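Immunomodulatory active chitinase (Trichuris suis, PDB 6G9C) probably hydrolyses and binds chitin as a secreted family 18 glycosidase, and shows immunomodulatory activity in inflammatory lung disease. Local coordinates at residues Q80-W83 / N84-D87; V137-L140 / Q141-F145; Y372-F375 / L376-C380; G202-V205 / P206-A209. All coordinates share one frame; numbering follows the deposited sequence.

All four contacts are local turns and helix ends of a glycoside hydrolase family 18 chain, whose catalytic domain is a TIM barrel. Contacts 1 and 2 are neighbours with centres about 13 Å apart: I86 CD1 of contact 1 packs on F139 CE1 of contact 2 at 3.8 Å. One opens helix 85-94 and the other closes helix 126-142, beside the second subunit. Contact 4 starts helix 205-211, its nearest atoms about 16 Å from contact 2. Contact 3 follows strand 364-368 and lies across the chain's centre from contact 4, their centres about 38 Å apart. Its Y372 holds a 1,2-ethanediol that also hydrogen-bonds to W368.

Contact 1: residues Q80-W83 / N84-D87; sequences QFEW and NDID
The indole of W83 carries the side chain of N84 on one face: N84 CB sits over the six-membered ring, 3.6 Å from its centroid and almost on the ring normal, a CH-pi contact. The amide of N84 continues the stack, its plane within 3° of the indole, with OD1 over the NE1 side and ND2 over the CZ2 side. Both first torsions (W83 70°, N84 58°) place CG between the backbone N and the carbonyl carbon, which folds the two flat groups back upon each other. N84 ND2 is then held by Q44 OE1.

E82 to D85 form a type I beta turn, closed by D85 N to E82 O at 3.0 Å. In return the D85 carboxylate reaches back: OD2 accepts E82 N at 2.7 Å, from above the carboxylate plane, and F81 N only weakly, while OD1 is hydrogen-bonded to Y67 OH. Q80, its chain extended beyond CG, brings OE1 to I86 N at 2.9 Å in a nearly straight bond. The same OE1 accepts a hydrogen bond from a water at 2.8 Å, which also donates to W83 O and accepts from D87 N. Thus side-chain and water oxygens meet amides at the first turn of the helix, where no preceding helical carbonyl is available.

The contact leads from strand 78-79 into helix 85-94. Y90 of that helix touches Q80 and D85, L89 touches N84, and N41 and Y45 of a neighbouring loop cover F81, E82 and W83.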
# COMPACT_ATOMS: atom_id res chain seq x y z
N GLN A 80 19.46 2.16 -3.70
CA GLN A 80 19.37 1.12 -2.68
C GLN A 80 20.77 0.70 -2.25
O GLN A 80 21.74 0.78 -3.02
CB GLN A 80 18.60 -0.09 -3.22
CG GLN A 80 19.30 -0.77 -4.38
CD GLN A 80 18.64 -2.08 -4.79
OE1 GLN A 80 17.58 -2.43 -4.28
NE2 GLN A 80 19.27 -2.80 -5.70
N PHE A 81 20.87 0.27 -1.01
CA PHE A 81 22.16 -0.20 -0.51
C PHE A 81 22.30 -1.71 -0.66
O PHE A 81 23.33 -2.19 -1.15
CB PHE A 81 22.32 0.21 0.96
CG PHE A 81 23.74 0.20 1.42
CD1 PHE A 81 24.39 -0.99 1.69
CD2 PHE A 81 24.44 1.38 1.58
CE1 PHE A 81 25.71 -1.00 2.11
CE2 PHE A 81 25.75 1.38 1.99
CZ PHE A 81 26.39 0.19 2.26
N GLU A 82 21.28 -2.46 -0.26
CA GLU A 82 21.35 -3.91 -0.34
C GLU A 82 20.71 -4.39 -1.64
O GLU A 82 19.75 -3.80 -2.14
CB GLU A 82 20.65 -4.56 0.86
CG GLU A 82 21.40 -4.43 2.18
CD GLU A 82 22.77 -5.11 2.16
OE1 GLU A 82 22.96 -6.05 1.37
OE2 GLU A 82 23.65 -4.70 2.94
N TRP A 83 21.26 -5.49 -2.16
CA TRP A 83 20.87 -6.02 -3.46
C TRP A 83 19.38 -6.29 -3.57
O TRP A 83 18.85 -6.35 -4.69
CB TRP A 83 21.64 -7.31 -3.73
CG TRP A 83 21.19 -8.43 -2.84
CD1 TRP A 83 21.57 -8.66 -1.54
CD2 TRP A 83 20.25 -9.46 -3.17
NE1 TRP A 83 20.93 -9.78 -1.05
CE2 TRP A 83 20.12 -10.29 -2.03
CE3 TRP A 83 19.51 -9.77 -4.32
CZ2 TRP A 83 19.28 -11.40 -2.01
CZ3 TRP A 83 18.67 -10.87 -4.29
CH2 TRP A 83 18.57 -11.68 -3.15
N ASN A 84 18.68 -6.47 -2.45
CA ASN A 84 17.26 -6.83 -2.47
C ASN A 84 16.38 -5.80 -1.78
O ASN A 84 15.26 -6.13 -1.38
CB ASN A 84 17.05 -8.23 -1.86
CG ASN A 84 17.56 -8.33 -0.43
OD1 ASN A 84 18.33 -7.50 0.04
ND2 ASN A 84 17.13 -9.38 0.28
N ASP A 85 16.86 -4.56 -1.63
CA ASP A 85 16.03 -3.52 -1.02
C ASP A 85 14.78 -3.25 -1.85
O ASP A 85 13.65 -3.46 -1.40
CB ASP A 85 16.84 -2.23 -0.85
CG ASP A 85 17.75 -2.23 0.37
OD1 ASP A 85 17.40 -2.86 1.39
OD2 ASP A 85 18.82 -1.60 0.31
N ILE A 86 14.98 -2.77 -3.08
CA ILE A 86 13.86 -2.36 -3.94
C ILE A 86 12.98 -3.55 -4.27
O ILE A 86 11.75 -3.45 -4.24
CB ILE A 86 14.39 -1.68 -5.21
CG1 ILE A 86 14.90 -0.27 -4.89
CG2 ILE A 86 13.31 -1.63 -6.28
CD1 ILE A 86 15.85 0.27 -5.95
N ASP A 87 13.59 -4.70 -4.58
CA ASP A 87 12.83 -5.85 -5.05
C ASP A 87 12.11 -6.59 -3.93
O ASP A 87 11.04 -7.16 -4.17
CB ASP A 87 13.77 -6.82 -5.78
CG ASP A 87 14.19 -6.30 -7.14
OD1 ASP A 87 13.60 -5.30 -7.60
OD2 ASP A 87 15.12 -6.88 -7.75
O HOH W 1 16.36 -4.76 -5.14

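Contact 2: residues V137-L140 / Q141-F145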
# COMPACT_ATOMS: atom_id res chain seq x y z
N VAL A 137 13.97 12.71 -4.07
CA VAL A 137 12.52 12.81 -4.22
C VAL A 137 12.01 11.75 -5.18
O VAL A 137 10.99 11.09 -4.92
CB VAL A 137 12.13 14.23 -4.66
CG1 VAL A 137 10.83 14.20 -5.42
CG2 VAL A 137 12.01 15.13 -3.45
N SER A 138 12.74 11.54 -6.28
CA SER A 138 12.37 10.48 -7.21
C SER A 138 12.43 9.11 -6.55
O SER A 138 11.51 8.30 -6.69
CB SER A 138 13.28 10.53 -8.44
OG SER A 138 13.16 11.77 -9.11
N PHE A 139 13.51 8.84 -5.81
CA PHE A 139 13.67 7.54 -5.17
C PHE A 139 12.57 7.29 -4.14
O PHE A 139 12.04 6.18 -4.04
CB PHE A 139 15.04 7.44 -4.51
CG PHE A 139 15.44 6.03 -4.12
CD1 PHE A 139 15.99 5.17 -5.05
CD2 PHE A 139 15.25 5.58 -2.82
CE1 PHE A 139 16.37 3.88 -4.69
CE2 PHE A 139 15.62 4.28 -2.45
CZ PHE A 139 16.17 3.43 -3.38
N LEU A 140 12.22 8.33 -3.37
CA LEU A 140 11.19 8.19 -2.35
C LEU A 140 9.84 7.85 -2.98
O LEU A 140 9.17 6.91 -2.55
CB LEU A 140 11.08 9.48 -1.53
CG LEU A 140 12.24 9.80 -0.57
CD1 LEU A 140 12.11 11.22 -0.02
CD2 LEU A 140 12.38 8.75 0.56
N GLN A 141 9.44 8.61 -4.01
CA GLN A 141 8.13 8.39 -4.60
C GLN A 141 8.08 7.10 -5.41
O GLN A 141 7.06 6.41 -5.40
CB GLN A 141 7.72 9.59 -5.47
CG GLN A 141 7.41 10.86 -4.68
CD GLN A 141 6.14 11.58 -5.14
OE1 GLN A 141 5.91 11.77 -6.34
NE2 GLN A 141 5.32 12.01 -4.18
N GLN A 142 9.17 6.75 -6.10
CA GLN A 142 9.19 5.51 -6.86
C GLN A 142 8.98 4.31 -5.94
O GLN A 142 8.40 3.30 -6.35
CB GLN A 142 10.51 5.34 -7.62
CG GLN A 142 10.67 6.28 -8.84
CD GLN A 142 12.12 6.42 -9.31
OE1 GLN A 142 13.07 5.99 -8.64
NE2 GLN A 142 12.30 7.04 -10.47
N ASN A 143 9.43 4.40 -4.69
CA ASN A 143 9.43 3.26 -3.79
C ASN A 143 8.39 3.39 -2.68
O ASN A 143 8.39 2.58 -1.74
CB ASN A 143 10.84 3.04 -3.24
CG ASN A 143 11.80 2.55 -4.32
OD1 ASN A 143 11.71 1.40 -4.76
ND2 ASN A 143 12.69 3.42 -4.78
N LYS A 144 7.49 4.37 -2.80
CA LYS A 144 6.29 4.48 -1.97
C LYS A 144 6.60 4.86 -0.53
O LYS A 144 5.84 4.52 0.37
CB LYS A 144 5.46 3.19 -2.00
CG LYS A 144 5.17 2.65 -3.40
CD LYS A 144 4.34 3.63 -4.20
CE LYS A 144 3.31 2.89 -5.05
NZ LYS A 144 3.94 1.87 -5.94
N PHE A 145 7.71 5.55 -0.29
CA PHE A 145 8.02 6.00 1.06
C PHE A 145 7.13 7.17 1.46
O PHE A 145 6.63 7.93 0.63
CB PHE A 145 9.50 6.39 1.18
CG PHE A 145 10.42 5.20 1.29
CD1 PHE A 145 10.61 4.56 2.50
CD2 PHE A 145 11.05 4.70 0.16
CE1 PHE A 145 11.43 3.44 2.60
CE2 PHE A 145 11.89 3.58 0.26
CZ PHE A 145 12.07 2.95 1.48
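N143 ND2 lies over the centre of the F139 ring, 3.5 Å above its plane, and from there donates to F139 O at 2.9 Å. The acceptor is met in the carbonyl plane on a lone pair and lies close to the amide plane of N143, so the bond fixes the amide's rotation although ring and amide stand 49° apart. On the buried, apolar side L140 CD2 packs against F145 CB at 3.8 Å, the two side chains crossing at about a right angle; L107 of strand 104-110 touches F139, L140 and F145, and F174 of helix 160-181 touches L140. Between these groups the helix ends in a Schellman motif, with K144 at positive phi: F145 N bonds L140 O at 3.0 Å, and K144 N reaches Q141 O in a weak bond of 3.3 Å. The other side is polar. K144 is exposed, its CB pointing away, while exposed Q142 lays its methylenes along S138 O, with CG at 3.1 Å. Here Q142 NE2 donates to S182 O of the second subunit, and Q141 OE1 hydrogen-bonds with T181 OG1 of the second subunit. S138 OG hydrogen-bonds with T181 O of that subunit and with S134 O of its own helix.

Contact 3: residues Y372-F375 / L376-C380; sequences YDDF and LGSFC. With EDO (1,2-ethanediol), chain C.
An aspartate-centred turn in the loop after strand 364-368 leads into the C315-C380 disulfide, the carboxylate of D374 accepting the amides of S378 (weakly), F379 and C380. Its CG stands anti to the backbone N (chi1 -164°), which swings the carboxylate toward these amides. OD1 accepts F379 N at 3.0 Å, on the syn side and near the carboxylate plane. OD2 takes C380 N at 3.0 Å from above that plane, and C380 SG lies 3.4 Å from the same oxygen. A water donates to D374 OD1, its oxygen 2.6 Å from that atom. This water also accepts from L376 N and hydrogen-bonds with S378 OG. The F379 ring turns its edge to this group, with OD1 in the ring plane, while Y302 meets F379 edge-to-face. The backbone adds G377 N to D374 O at 3.1 Å, G377 having positive phi. D374 is itself the centre of an inverse gamma turn, and D373 OD1 accepts its amide at 2.8 Å.

F375 and L376 lie side by side, pointing the same way, with F375 CD2 3.6 Å from L376 CD2; the F375 ring meets Y52 edge-to-face. At the start of the segment, Y372 OH shares a 2.7 Å hydrogen bond with O1 of a 1,2-ethanediol, probably from the crystallisation liquor, which also hydrogen-bonds to W368 NE1.

The buried D374 carboxylate is thus supplied with backbone N-H groups and a water on its two oxygens. Such donors would be expected to stabilise its negative charge, consistent with holding the turn from which C380 reaches C315 of helix 311-319.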
# COMPACT_ATOMS: atom_id res chain seq x y z
N TYR A 372 17.05 -6.04 17.43
CA TYR A 372 17.81 -6.40 18.62
C TYR A 372 16.94 -6.84 19.79
O TYR A 372 17.45 -7.42 20.75
CB TYR A 372 18.66 -5.22 19.08
CG TYR A 372 19.78 -4.81 18.16
CD1 TYR A 372 20.45 -5.74 17.36
CD2 TYR A 372 20.17 -3.48 18.09
CE1 TYR A 372 21.51 -5.32 16.52
CE2 TYR A 372 21.19 -3.06 17.27
CZ TYR A 372 21.87 -3.98 16.50
OH TYR A 372 22.89 -3.52 15.70
N ASP A 373 15.64 -6.56 19.73
CA ASP A 373 14.70 -7.03 20.73
C ASP A 373 14.49 -8.53 20.57
O ASP A 373 14.88 -9.14 19.56
CB ASP A 373 13.37 -6.28 20.58
CG ASP A 373 12.52 -6.26 21.84
OD1 ASP A 373 12.82 -6.92 22.86
OD2 ASP A 373 11.48 -5.56 21.78
N ASP A 374 13.86 -9.14 21.56
CA ASP A 374 13.44 -10.55 21.45
C ASP A 374 12.19 -10.60 20.57
O ASP A 374 11.07 -10.75 21.04
CB ASP A 374 13.20 -11.13 22.84
CG ASP A 374 13.12 -12.68 22.86
OD1 ASP A 374 13.66 -13.34 21.94
OD2 ASP A 374 12.53 -13.22 23.82
N PHE A 375 12.41 -10.42 19.26
CA PHE A 375 11.26 -10.21 18.37
C PHE A 375 10.49 -11.49 18.07
O PHE A 375 9.33 -11.42 17.66
CB PHE A 375 11.71 -9.54 17.06
CG PHE A 375 12.75 -10.31 16.30
CD1 PHE A 375 14.10 -10.09 16.55
CD2 PHE A 375 12.39 -11.23 15.32
CE1 PHE A 375 15.07 -10.78 15.86
CE2 PHE A 375 13.35 -11.93 14.62
CZ PHE A 375 14.70 -11.70 14.89
N LEU A 376 11.09 -12.67 18.28
CA LEU A 376 10.33 -13.91 18.19
C LEU A 376 9.81 -14.37 19.54
O LEU A 376 9.05 -15.34 19.59
CB LEU A 376 11.18 -15.04 17.59
CG LEU A 376 11.80 -14.85 16.20
CD1 LEU A 376 12.54 -16.13 15.80
CD2 LEU A 376 10.76 -14.46 15.15
N GLY A 377 10.20 -13.70 20.63
CA GLY A 377 9.91 -14.23 21.96
C GLY A 377 10.55 -15.56 22.26
O GLY A 377 10.06 -16.30 23.12
N SER A 378 11.66 -15.90 21.59
CA SER A 378 12.25 -17.23 21.70
C SER A 378 13.51 -17.28 22.55
O SER A 378 13.98 -18.39 22.87
CB SER A 378 12.59 -17.77 20.30
OG SER A 378 13.69 -17.05 19.74
N PHE A 379 14.09 -16.14 22.92
CA PHE A 379 15.33 -16.11 23.67
C PHE A 379 15.14 -15.85 25.16
O PHE A 379 15.94 -16.35 25.96
CB PHE A 379 16.27 -15.05 23.11
CG PHE A 379 16.91 -15.42 21.80
CD1 PHE A 379 18.07 -16.18 21.77
CD2 PHE A 379 16.36 -14.99 20.59
CE1 PHE A 379 18.67 -16.52 20.56
CE2 PHE A 379 16.96 -15.32 19.38
CZ PHE A 379 18.11 -16.09 19.37
N CYS A 380 14.14 -15.08 25.56
CA CYS A 380 13.97 -14.71 26.96
C CYS A 380 12.88 -15.56 27.63
O CYS A 380 11.88 -15.92 27.00
CB CYS A 380 13.60 -13.23 27.10
SG CYS A 380 14.66 -12.07 26.16
C1 EDO C . 24.42 -0.73 17.36
O1 EDO C . 23.74 -1.00 16.13
C2 EDO C . 25.51 -1.79 17.46
O2 EDO C . 26.47 -1.65 16.41
O HOH W 2 13.45 -13.83 19.41

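Contact 4: residues G202-V205 / P206-A209; sequences GYDV and PALA
D204 bends its carboxylate onto the first turn of helix 205-211, OD1 reaching A207 N in a weak capping bond of 3.4 Å. Chi1 of -172° sets CG opposite the backbone N and alongside the carbonyl carbon, carrying the carboxylate forward over A207, whose CB is also 3.4 Å from OD1. The carbonyl of D204 works beside it, taking L208 N at 2.9 Å with the donor nearly in line with C=O.

L208, its chi2 of 169° setting CD1 anti to CA, folds back over that carbonyl: CG is 3.2 Å from D204 O, and CD1 goes on to the edge of the Y203 ring, 3.9 Å from CD2 and in the ring plane. Y203 in turn is fixed by its OH, hydrogen-bonded to S193 N, and by edge-to-face meetings with W258 and Y163. V205 CB points away overall yet lies 3.5 Å from P206 CD, a closeness that follows from the V205-P206 peptide link. V205 O accepts A209 N at 3.0 Å.

Helix 160-181 covers L208 through L164, and helix 251-261 covers V205 through W258. The D204-A207 pairing is an aspartate N-cap on the N3 amide; P206, lacking an N-H, is readily accommodated in this first turn.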
# COMPACT_ATOMS: atom_id res chain seq x y z
N GLY A 202 27.42 21.99 15.08
CA GLY A 202 26.89 21.56 13.80
C GLY A 202 25.45 21.92 13.47
O GLY A 202 25.06 21.87 12.30
N TYR A 203 24.66 22.29 14.47
CA TYR A 203 23.21 22.41 14.31
C TYR A 203 22.73 23.79 14.71
O TYR A 203 22.91 24.21 15.86
CB TYR A 203 22.49 21.38 15.17
CG TYR A 203 22.83 19.93 14.91
CD1 TYR A 203 23.91 19.32 15.53
CD2 TYR A 203 22.02 19.15 14.08
CE1 TYR A 203 24.20 17.98 15.32
CE2 TYR A 203 22.30 17.81 13.87
CZ TYR A 203 23.39 17.22 14.49
OH TYR A 203 23.66 15.88 14.28
N ASP A 204 22.08 24.49 13.77
CA ASP A 204 21.36 25.73 14.07
C ASP A 204 19.99 25.31 14.59
O ASP A 204 19.05 25.08 13.82
CB ASP A 204 21.27 26.61 12.82
CG ASP A 204 20.70 28.00 13.11
OD1 ASP A 204 19.83 28.11 14.00
OD2 ASP A 204 21.12 28.97 12.44
N VAL A 205 19.87 25.18 15.91
CA VAL A 205 18.73 24.47 16.49
C VAL A 205 17.42 25.21 16.26
O VAL A 205 16.44 24.57 15.83
CB VAL A 205 18.96 24.16 17.98
CG1 VAL A 205 17.72 23.53 18.60
CG2 VAL A 205 20.15 23.23 18.15
N PRO A 206 17.31 26.53 16.51
CA PRO A 206 16.02 27.19 16.26
C PRO A 206 15.61 27.19 14.80
O PRO A 206 14.41 27.08 14.50
CB PRO A 206 16.24 28.61 16.80
CG PRO A 206 17.38 28.49 17.74
CD PRO A 206 18.27 27.47 17.13
N ALA A 207 16.56 27.32 13.88
CA ALA A 207 16.21 27.31 12.47
C ALA A 207 15.77 25.92 12.03
O ALA A 207 14.81 25.78 11.25
CB ALA A 207 17.38 27.80 11.62
N LEU A 208 16.45 24.88 12.51
CA LEU A 208 16.09 23.51 12.14
C LEU A 208 14.72 23.12 12.68
O LEU A 208 14.01 22.33 12.03
CB LEU A 208 17.15 22.53 12.64
CG LEU A 208 18.49 22.58 11.92
CD1 LEU A 208 19.50 21.77 12.72
CD2 LEU A 208 18.36 22.08 10.49
N ALA A 209 14.34 23.64 13.85
CA ALA A 209 13.02 23.33 14.39
C ALA A 209 11.91 23.74 13.43
O ALA A 209 10.84 23.12 13.41
CB ALA A 209 12.82 24.03 15.74